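Long-range contacts in metallo-carboxypeptidase (Pseudomonas aeruginosa, PDB 4A37), which probably acts as a zinc-dependent carboxypeptidase of the M14 family, cleaving residues from the C-terminal ends of peptides or proteins: residues Phe269-Gly274 / Ala344-Met349; Gln178-Glu183 / Asp238-Trp243. All blocks are in the same frame, centred on the assembly; numbering follows the deposited sequence.

Contact 1: residues Phe269-Gly274 / Ala344-Met349. With ZN (zinc ion), chain C.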
ATOM      1  N   PHE A 269      -1.650  12.182 -10.494  1.00  9.20           N
ATOM      2  CA  PHE A 269      -1.749  11.711  -9.123  1.00  8.45           C
ATOM      3  C   PHE A 269      -2.069  10.226  -9.059  1.00  8.91           C
ATOM      4  O   PHE A 269      -3.048   9.759  -9.647  1.00  9.56           O
ATOM      5  CB  PHE A 269      -2.839  12.482  -8.372  1.00 10.01           C
ATOM      6  CG  PHE A 269      -3.011  12.046  -6.939  1.00 11.04           C
ATOM      7  CD1 PHE A 269      -1.999  12.255  -6.007  1.00 10.76           C
ATOM      8  CD2 PHE A 269      -4.184  11.422  -6.524  1.00 10.79           C
ATOM      9  CE1 PHE A 269      -2.151  11.853  -4.679  1.00  9.84           C
ATOM     10  CE2 PHE A 269      -4.348  11.014  -5.197  1.00 10.21           C
ATOM     11  CZ  PHE A 269      -3.323  11.232  -4.272  1.00  9.82           C
ATOM     12  N   LEU A 270      -1.221   9.493  -8.351  1.00 10.00           N
ATOM     13  CA  LEU A 270      -1.396   8.063  -8.142  1.00  8.24           C
ATOM     14  C   LEU A 270      -1.400   7.844  -6.639  1.00  9.63           C
ATOM     15  O   LEU A 270      -0.490   8.289  -5.927  1.00  7.96           O
ATOM     16  CB  LEU A 270      -0.249   7.273  -8.777  1.00  9.02           C
ATOM     17  CG  LEU A 270      -0.111   7.362 -10.299  1.00  7.75           C
ATOM     18  CD1 LEU A 270       1.014   6.451 -10.752  1.00 11.07           C
ATOM     19  CD2 LEU A 270      -1.426   6.954 -10.961  1.00 11.65           C
ATOM     20  N   ASP A 271      -2.442   7.168  -6.165  1.00  6.14           N
ATOM     21  CA  ASP A 271      -2.631   6.864  -4.746  1.00  8.78           C
ATOM     22  C   ASP A 271      -2.520   5.342  -4.641  1.00  8.00           C
ATOM     23  O   ASP A 271      -3.390   4.601  -5.106  1.00  9.46           O
ATOM     24  CB  ASP A 271      -4.010   7.384  -4.320  1.00  9.35           C
ATOM     25  CG  ASP A 271      -4.293   7.221  -2.835  1.00 10.99           C
ATOM     26  OD1 ASP A 271      -3.349   7.089  -2.029  1.00 10.25           O
ATOM     27  OD2 ASP A 271      -5.487   7.258  -2.470  1.00 13.23           O
ATOM     28  N   ILE A 272      -1.432   4.883  -4.029  1.00  8.43           N
ATOM     29  CA  ILE A 272      -1.138   3.460  -3.925  1.00  7.11           C
ATOM     30  C   ILE A 272      -1.762   2.760  -2.726  1.00  8.23           C
ATOM     31  O   ILE A 272      -1.494   3.115  -1.576  1.00  4.31           O
ATOM     32  CB  ILE A 272       0.398   3.232  -3.916  1.00  7.41           C
ATOM     33  CG1 ILE A 272       1.072   4.114  -4.978  1.00  7.70           C
ATOM     34  CG2 ILE A 272       0.700   1.761  -4.173  1.00  8.41           C
ATOM     35  CD1 ILE A 272       0.555   3.936  -6.398  1.00 10.25           C
ATOM     36  N   HIS A 273      -2.564   1.733  -3.016  1.00  6.02           N
ATOM     37  CA  HIS A 273      -3.293   0.963  -2.008  1.00  6.03           C
ATOM     38  C   HIS A 273      -3.174  -0.551  -2.181  1.00  6.02           C
ATOM     39  O   HIS A 273      -2.508  -1.049  -3.086  1.00  4.14           O
ATOM     40  CB  HIS A 273      -4.794   1.278  -2.097  1.00  6.59           C
ATOM     41  CG  HIS A 273      -5.168   2.663  -1.686  1.00  6.81           C
ATOM     42  ND1 HIS A 273      -5.808   2.929  -0.497  1.00  8.26           N
ATOM     43  CD2 HIS A 273      -5.059   3.852  -2.328  1.00  8.44           C
ATOM     44  CE1 HIS A 273      -6.082   4.218  -0.423  1.00  7.03           C
ATOM     45  NE2 HIS A 273      -5.637   4.801  -1.520  1.00  7.45           N
ATOM     46  N   GLY A 274      -3.870  -1.253  -1.290  1.00  8.19           N
ATOM     47  CA  GLY A 274      -3.961  -2.699  -1.314  1.00  8.03           C
ATOM     48  C   GLY A 274      -5.423  -3.054  -1.054  1.00  9.99           C
ATOM     49  O   GLY A 274      -6.105  -2.380  -0.272  1.00  8.55           O
ATOM     50  N   ALA A 344      -5.845  10.969 -12.536  1.00  8.70           N
ATOM     51  CA  ALA A 344      -5.697  10.476 -11.170  1.00 10.52           C
ATOM     52  C   ALA A 344      -6.256   9.068 -11.009  1.00 10.69           C
ATOM     53  O   ALA A 344      -7.355   8.757 -11.480  1.00  9.25           O
ATOM     54  CB  ALA A 344      -6.383  11.431 -10.187  1.00  8.36           C
ATOM     55  N   PHE A 345      -5.484   8.220 -10.340  1.00  9.96           N
ATOM     56  CA  PHE A 345      -5.865   6.830 -10.101  1.00  8.82           C
ATOM     57  C   PHE A 345      -5.487   6.343  -8.718  1.00 10.55           C
ATOM     58  O   PHE A 345      -4.546   6.843  -8.097  1.00  9.29           O
ATOM     59  CB  PHE A 345      -5.124   5.880 -11.041  1.00 10.87           C
ATOM     60  CG  PHE A 345      -5.638   5.840 -12.434  1.00 11.40           C
ATOM     61  CD1 PHE A 345      -6.826   5.184 -12.739  1.00 13.55           C
ATOM     62  CD2 PHE A 345      -4.861   6.344 -13.467  1.00 13.48           C
ATOM     63  CE1 PHE A 345      -7.221   5.021 -14.064  1.00 13.00           C
ATOM     64  CE2 PHE A 345      -5.249   6.185 -14.790  1.00 13.08           C
ATOM     65  CZ  PHE A 345      -6.428   5.520 -15.086  1.00 13.27           C
ATOM     66  N   THR A 346      -6.231   5.348  -8.254  1.00 13.40           N
ATOM     67  CA  THR A 346      -5.915   4.647  -7.027  1.00 13.04           C
ATOM     68  C   THR A 346      -5.388   3.359  -7.660  1.00 14.57           C
ATOM     69  O   THR A 346      -6.014   2.826  -8.579  1.00 14.93           O
ATOM     70  CB  THR A 346      -7.169   4.285  -6.218  1.00 15.34           C
ATOM     71  OG1 THR A 346      -7.757   5.472  -5.680  1.00 18.51           O
ATOM     72  CG2 THR A 346      -6.813   3.347  -5.076  1.00 20.07           C
ATOM     73  N   ILE A 347      -4.221   2.891  -7.232  1.00 10.52           N
ATOM     74  CA  ILE A 347      -3.672   1.647  -7.753  1.00 10.58           C
ATOM     75  C   ILE A 347      -3.873   0.657  -6.613  1.00 10.94           C
ATOM     76  O   ILE A 347      -3.436   0.901  -5.487  1.00 11.15           O
ATOM     77  CB  ILE A 347      -2.169   1.764  -8.075  1.00 11.86           C
ATOM     78  CG1 ILE A 347      -1.940   2.808  -9.173  1.00 14.82           C
ATOM     79  CG2 ILE A 347      -1.624   0.412  -8.497  1.00 14.64           C
ATOM     80  CD1 ILE A 347      -2.690   2.532 -10.464  1.00 16.84           C
ATOM     81  N   GLU A 348      -4.553  -0.447  -6.895  1.00  7.98           N
ATOM     82  CA  GLU A 348      -4.837  -1.436  -5.861  1.00  9.85           C
ATOM     83  C   GLU A 348      -4.160  -2.777  -6.109  1.00  9.70           C
ATOM     84  O   GLU A 348      -4.378  -3.404  -7.149  1.00 10.13           O
ATOM     85  CB  GLU A 348      -6.349  -1.664  -5.765  1.00 12.27           C
ATOM     86  CG  GLU A 348      -7.175  -0.422  -5.446  1.00 15.00           C
ATOM     87  CD  GLU A 348      -7.383  -0.208  -3.961  1.00 19.62           C
ATOM     88  OE1 GLU A 348      -6.932  -1.054  -3.156  1.00 21.13           O
ATOM     89  OE2 GLU A 348      -8.004   0.810  -3.598  1.00 25.37           O
ATOM     90  N   MET A 349      -3.328  -3.207  -5.160  1.00  7.53           N
ATOM     91  CA  MET A 349      -2.646  -4.503  -5.240  1.00  6.62           C
ATOM     92  C   MET A 349      -3.323  -5.451  -4.247  1.00  8.39           C
ATOM     93  O   MET A 349      -3.710  -5.050  -3.146  1.00  4.93           O
ATOM     94  CB  MET A 349      -1.163  -4.354  -4.910  1.00  7.99           C
ATOM     95  CG  MET A 349      -0.375  -3.640  -5.987  1.00  5.22           C
ATOM     96  SD  MET A 349       1.261  -3.181  -5.386  1.00  5.09           S
ATOM     97  CE  MET A 349       0.793  -1.730  -4.458  1.00  8.54           C
TER
HETATM   98 ZN    ZN C 376      -6.427   1.494   0.889  1.00 15.69          ZN
HETATM   99  O   HOH W   1      -8.037   7.640  -3.383  1.00 12.12           O
HETATM  100  O   HOH W   2      -7.939   0.549  -0.290  1.00 14.15           O

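Contact 2: residues Gln178-Glu183 / Asp238-Trp243. With ZN (zinc ion), chain C.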
ATOM      1  N   GLN A 178       0.257   4.102   0.952  1.00  8.11           N
ATOM      2  CA  GLN A 178      -0.148   3.578   2.239  1.00  8.67           C
ATOM      3  C   GLN A 178      -0.917   4.510   3.171  1.00  9.00           C
ATOM      4  O   GLN A 178      -0.567   4.649   4.352  1.00  9.95           O
ATOM      5  CB  GLN A 178       1.084   3.008   2.956  1.00  8.39           C
ATOM      6  CG  GLN A 178       0.799   1.715   3.715  1.00  7.75           C
ATOM      7  CD  GLN A 178       2.050   0.917   4.049  1.00  8.25           C
ATOM      8  OE1 GLN A 178       2.959   0.790   3.228  1.00  7.77           O
ATOM      9  NE2 GLN A 178       2.087   0.347   5.249  1.00  7.52           N
ATOM     10  N   GLN A 179      -1.960   5.158   2.660  1.00  8.10           N
ATOM     11  CA  GLN A 179      -2.772   6.002   3.533  1.00  8.63           C
ATOM     12  C   GLN A 179      -3.431   5.069   4.541  1.00  9.08           C
ATOM     13  O   GLN A 179      -3.706   5.450   5.676  1.00  7.01           O
ATOM     14  CB  GLN A 179      -3.860   6.729   2.758  1.00 10.28           C
ATOM     15  CG  GLN A 179      -3.392   7.851   1.883  1.00  9.12           C
ATOM     16  CD  GLN A 179      -4.568   8.649   1.370  1.00 10.05           C
ATOM     17  OE1 GLN A 179      -5.187   9.406   2.115  1.00 11.38           O
ATOM     18  NE2 GLN A 179      -4.895   8.470   0.096  1.00 11.24           N
ATOM     19  N   HIS A 180      -3.733   3.857   4.089  1.00  9.91           N
ATOM     20  CA  HIS A 180      -4.313   2.832   4.960  1.00  7.79           C
ATOM     21  C   HIS A 180      -3.080   2.046   5.424  1.00  8.96           C
ATOM     22  O   HIS A 180      -2.417   1.362   4.634  1.00  6.79           O
ATOM     23  CB  HIS A 180      -5.290   1.961   4.166  1.00 10.16           C
ATOM     24  CG  HIS A 180      -6.533   2.696   3.755  1.00  9.10           C
ATOM     25  ND1 HIS A 180      -7.067   2.617   2.489  1.00 10.63           N
ATOM     26  CD2 HIS A 180      -7.319   3.565   4.436  1.00  9.90           C
ATOM     27  CE1 HIS A 180      -8.124   3.405   2.402  1.00  9.91           C
ATOM     28  NE2 HIS A 180      -8.298   3.991   3.572  1.00  9.57           N
ATOM     29  N   PRO A 181      -2.742   2.159   6.721  1.00  9.41           N
ATOM     30  CA  PRO A 181      -1.573   1.498   7.304  1.00  8.45           C
ATOM     31  C   PRO A 181      -1.375   0.000   7.116  1.00  9.55           C
ATOM     32  O   PRO A 181      -0.237  -0.466   7.071  1.00 10.67           O
ATOM     33  CB  PRO A 181      -1.650   1.913   8.769  1.00 10.18           C
ATOM     34  CG  PRO A 181      -3.123   1.968   9.020  1.00  9.66           C
ATOM     35  CD  PRO A 181      -3.604   2.722   7.780  1.00  7.80           C
ATOM     36  N   GLY A 182      -2.459  -0.760   6.986  1.00  7.16           N
ATOM     37  CA  GLY A 182      -2.307  -2.199   6.814  1.00  8.38           C
ATOM     38  C   GLY A 182      -1.924  -2.654   5.415  1.00  7.30           C
ATOM     39  O   GLY A 182      -1.570  -3.812   5.200  1.00  7.00           O
ATOM     40  N   GLU A 183      -1.971  -1.735   4.462  1.00  7.33           N
ATOM     41  CA  GLU A 183      -1.668  -2.068   3.079  1.00  7.32           C
ATOM     42  C   GLU A 183      -0.193  -1.872   2.758  1.00  5.73           C
ATOM     43  O   GLU A 183       0.186  -1.046   1.931  1.00  7.53           O
ATOM     44  CB  GLU A 183      -2.563  -1.227   2.176  1.00  8.55           C
ATOM     45  CG  GLU A 183      -4.039  -1.566   2.396  1.00  9.34           C
ATOM     46  CD  GLU A 183      -4.982  -0.490   1.915  1.00  9.24           C
ATOM     47  OE1 GLU A 183      -4.571   0.361   1.093  1.00  6.31           O
ATOM     48  OE2 GLU A 183      -6.148  -0.515   2.362  1.00 10.46           O
ATOM     49  N   ASP A 238      -9.879   7.746   8.853  1.00  9.70           N
ATOM     50  CA  ASP A 238      -9.532   7.035   7.621  1.00  8.43           C
ATOM     51  C   ASP A 238      -8.986   8.163   6.748  1.00  9.25           C
ATOM     52  O   ASP A 238      -9.745   9.002   6.259  1.00  6.43           O
ATOM     53  CB  ASP A 238     -10.776   6.437   6.954  1.00 10.10           C
ATOM     54  CG  ASP A 238     -10.449   5.693   5.669  1.00 11.55           C
ATOM     55  OD1 ASP A 238      -9.451   6.049   5.002  1.00  9.17           O
ATOM     56  OD2 ASP A 238     -11.198   4.758   5.316  1.00 14.43           O
ATOM     57  N   LEU A 239      -7.673   8.195   6.551  1.00  8.14           N
ATOM     58  CA  LEU A 239      -7.086   9.267   5.769  1.00  8.82           C
ATOM     59  C   LEU A 239      -7.631   9.407   4.356  1.00  8.97           C
ATOM     60  O   LEU A 239      -7.668  10.520   3.820  1.00  8.10           O
ATOM     61  CB  LEU A 239      -5.561   9.126   5.728  1.00 10.14           C
ATOM     62  CG  LEU A 239      -4.853   9.345   7.071  1.00 11.03           C
ATOM     63  CD1 LEU A 239      -3.343   9.231   6.869  1.00  9.42           C
ATOM     64  CD2 LEU A 239      -5.212  10.727   7.630  1.00 10.55           C
ATOM     65  N   ASN A 240      -8.069   8.309   3.744  1.00  7.31           N
ATOM     66  CA  ASN A 240      -8.582   8.433   2.386  1.00 10.02           C
ATOM     67  C   ASN A 240     -10.041   8.876   2.314  1.00 12.62           C
ATOM     68  O   ASN A 240     -10.700   8.706   1.289  1.00 15.32           O
ATOM     69  CB  ASN A 240      -8.395   7.139   1.599  1.00 10.82           C
ATOM     70  CG  ASN A 240      -8.415   7.381   0.104  1.00 12.30           C
ATOM     71  OD1 ASN A 240      -7.899   8.392  -0.367  1.00 14.46           O
ATOM     72  ND2 ASN A 240      -9.007   6.461  -0.648  1.00 18.25           N
ATOM     73  N   ARG A 241     -10.541   9.433   3.411  1.00 13.78           N
ATOM     74  CA  ARG A 241     -11.908   9.955   3.475  1.00 12.96           C
ATOM     75  C   ARG A 241     -11.801  11.356   4.066  1.00 11.95           C
ATOM     76  O   ARG A 241     -12.806  12.003   4.366  1.00 10.75           O
ATOM     77  CB  ARG A 241     -12.788   9.079   4.381  1.00 13.61           C
ATOM     78  CG  ARG A 241     -13.029   7.660   3.886  1.00 18.09           C
ATOM     79  CD  ARG A 241     -13.838   7.617   2.592  1.00 22.19           C
ATOM     80  NE  ARG A 241     -14.145   6.244   2.184  1.00 27.15           N
ATOM     81  CZ  ARG A 241     -13.288   5.423   1.582  1.00 28.61           C
ATOM     82  NH1 ARG A 241     -12.057   5.826   1.297  1.00 25.90           N
ATOM     83  NH2 ARG A 241     -13.661   4.186   1.276  1.00 29.01           N
ATOM     84  N   ALA A 242     -10.565  11.823   4.216  1.00 12.14           N
ATOM     85  CA  ALA A 242     -10.297  13.128   4.809  1.00 10.29           C
ATOM     86  C   ALA A 242      -9.899  14.240   3.839  1.00 11.68           C
ATOM     87  O   ALA A 242      -9.554  15.339   4.280  1.00 11.02           O
ATOM     88  CB  ALA A 242      -9.199  12.978   5.863  1.00 10.92           C
ATOM     89  N   TRP A 243      -9.963  13.990   2.535  1.00 11.24           N
ATOM     90  CA  TRP A 243      -9.518  15.004   1.581  1.00  9.79           C
ATOM     91  C   TRP A 243     -10.437  16.190   1.321  1.00 12.63           C
ATOM     92  O   TRP A 243      -9.957  17.269   0.977  1.00 11.04           O
ATOM     93  CB  TRP A 243      -9.106  14.332   0.265  1.00 10.08           C
ATOM     94  CG  TRP A 243      -7.910  13.451   0.461  1.00  9.11           C
ATOM     95  CD1 TRP A 243      -7.857  12.295   1.185  1.00  9.83           C
ATOM     96  CD2 TRP A 243      -6.567  13.724   0.046  1.00 10.26           C
ATOM     97  NE1 TRP A 243      -6.560  11.835   1.259  1.00  7.86           N
ATOM     98  CE2 TRP A 243      -5.749  12.694   0.567  1.00  7.99           C
ATOM     99  CE3 TRP A 243      -5.973  14.742  -0.712  1.00  8.95           C
ATOM    100  CZ2 TRP A 243      -4.370  12.652   0.358  1.00  8.98           C
ATOM    101  CZ3 TRP A 243      -4.593  14.701  -0.921  1.00 10.19           C
ATOM    102  CH2 TRP A 243      -3.811  13.663  -0.386  1.00  8.18           C
TER
HETATM  103 ZN    ZN C 376      -6.427   1.494   0.889  1.00 15.69          ZN
HETATM  104  O   HOH W   3      -5.871   6.090   7.192  1.00  7.85           O
HETATM  105  O   HOH W   2      -7.939   0.549  -0.290  1.00 14.15           O

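Contact 1: residues Phe269-Gly274 / Ala344-Met349
Facing T346 from the neighbouring strand, D271 OD2 is gripped twice: H273 NE2 donates to it over 2.6 Å, and a water donates to it while also bonding T346 OG1. D271 OD2 lies in the plane of the imidazole, but the donor comes to it from above the carboxylate plane. This bond fixes the rotation of a ring whose ND1 binds the zinc ion at 2.1 Å, and the aspartate's charge probably makes that nitrogen a better ligand. Two residues apart, both side chains share a sheet face, and D271 CG, anti to the backbone N (chi1 -176°) and so beside the carbonyl carbon, leans along the strand toward H273; a short carboxylate side chain suits this. Threonine serves two neighbours there: its hydroxyl meets the water, while CG2 sits obliquely 3.3 Å from H273 CD2. Next along, the chain of E348 bends at chi2 (-91°) and brings its carboxylate back to the histidine, OE1 lying 3.3 Å from H273 CB. OE2 receives a weak bond from the zinc-bound water.

The opposite face is apolar. M349 CE reaches I272 CG2 at 3.5 Å, and I272 CD1 rests against CB and CG1 of I347; I272 and M349 pack against helix 185-196, both touching F189. Between the two faces runs a regular parallel pairing, its shortest bond from H273 N to I347 O, 2.7 Å. Adjacent parallel strands that deliver a zinc histidine and a glutamate, E348, predicted to be the proton donor/acceptor, are characteristic of the M14 carboxypeptidase active site.

Contact 2: residues Gln178-Glu183 / Asp238-Trp243
Q179 and L239 bring two irregular loops together, their CA atoms 5.9 Å apart, and the first loop then folds into a type I turn from H180 to E183. This turn is the HxxE zinc motif of M14 peptidases: H180 gives ND1 to the metal, while E183 is long enough to hold it with both carboxylate oxygens, OE1 at 2.2 Å and OE2 at 2.5 Å. The far edge of the H180 ring is held by the second loop. H180 NE2 donates in its ring plane to D238 OD1 over 2.8 Å, on the syn side but 27° out of the plane of a carboxylate steeply turned against the ring. N240 N reaches the same oxygen from the anti side and the opposite face, closing an Asx turn; with D238 OD2 in a salt bridge to R231, this second-shell aspartate is well placed to orient the zinc ligand.

Glutamine suits the position just before H180 because its amide can accept and donate at once. Extended beyond CG, Q179 brings OE1 2.9 Å from W243 NE1, which donates in the indole plane, the amide being turned 74° from that ring. Q179 NE2 bonds D271 OD1 and, weakly, N240 OD1, whose stronger partner is A332 N. Between the backbones a water donates to Q179 O at 2.7 Å and accepts from L239 N at 2.8 Å.

In the fold
Both segments of contact 2 come earlier in the chain than those of contact 1, yet their centres lie about 11 Å apart, and both contacts reach the same zinc ion. Contact 1 joins strands 268-275 and 343-350 of the seven-stranded mixed sheet; strand 171-177, parallel to and beside 268-275, leads directly into the 178-183 loop of contact 2. H180 and E183 come from that loop and H273 from the adjacent strand; E348, no ligand but the predicted proton donor/acceptor, is one strand further. G274 N probably donates to E183 OE1, tying the loop to the end of strand 268-275. Segment 238-243 supplies second-shell support, so sheet and loops together build one metal centre.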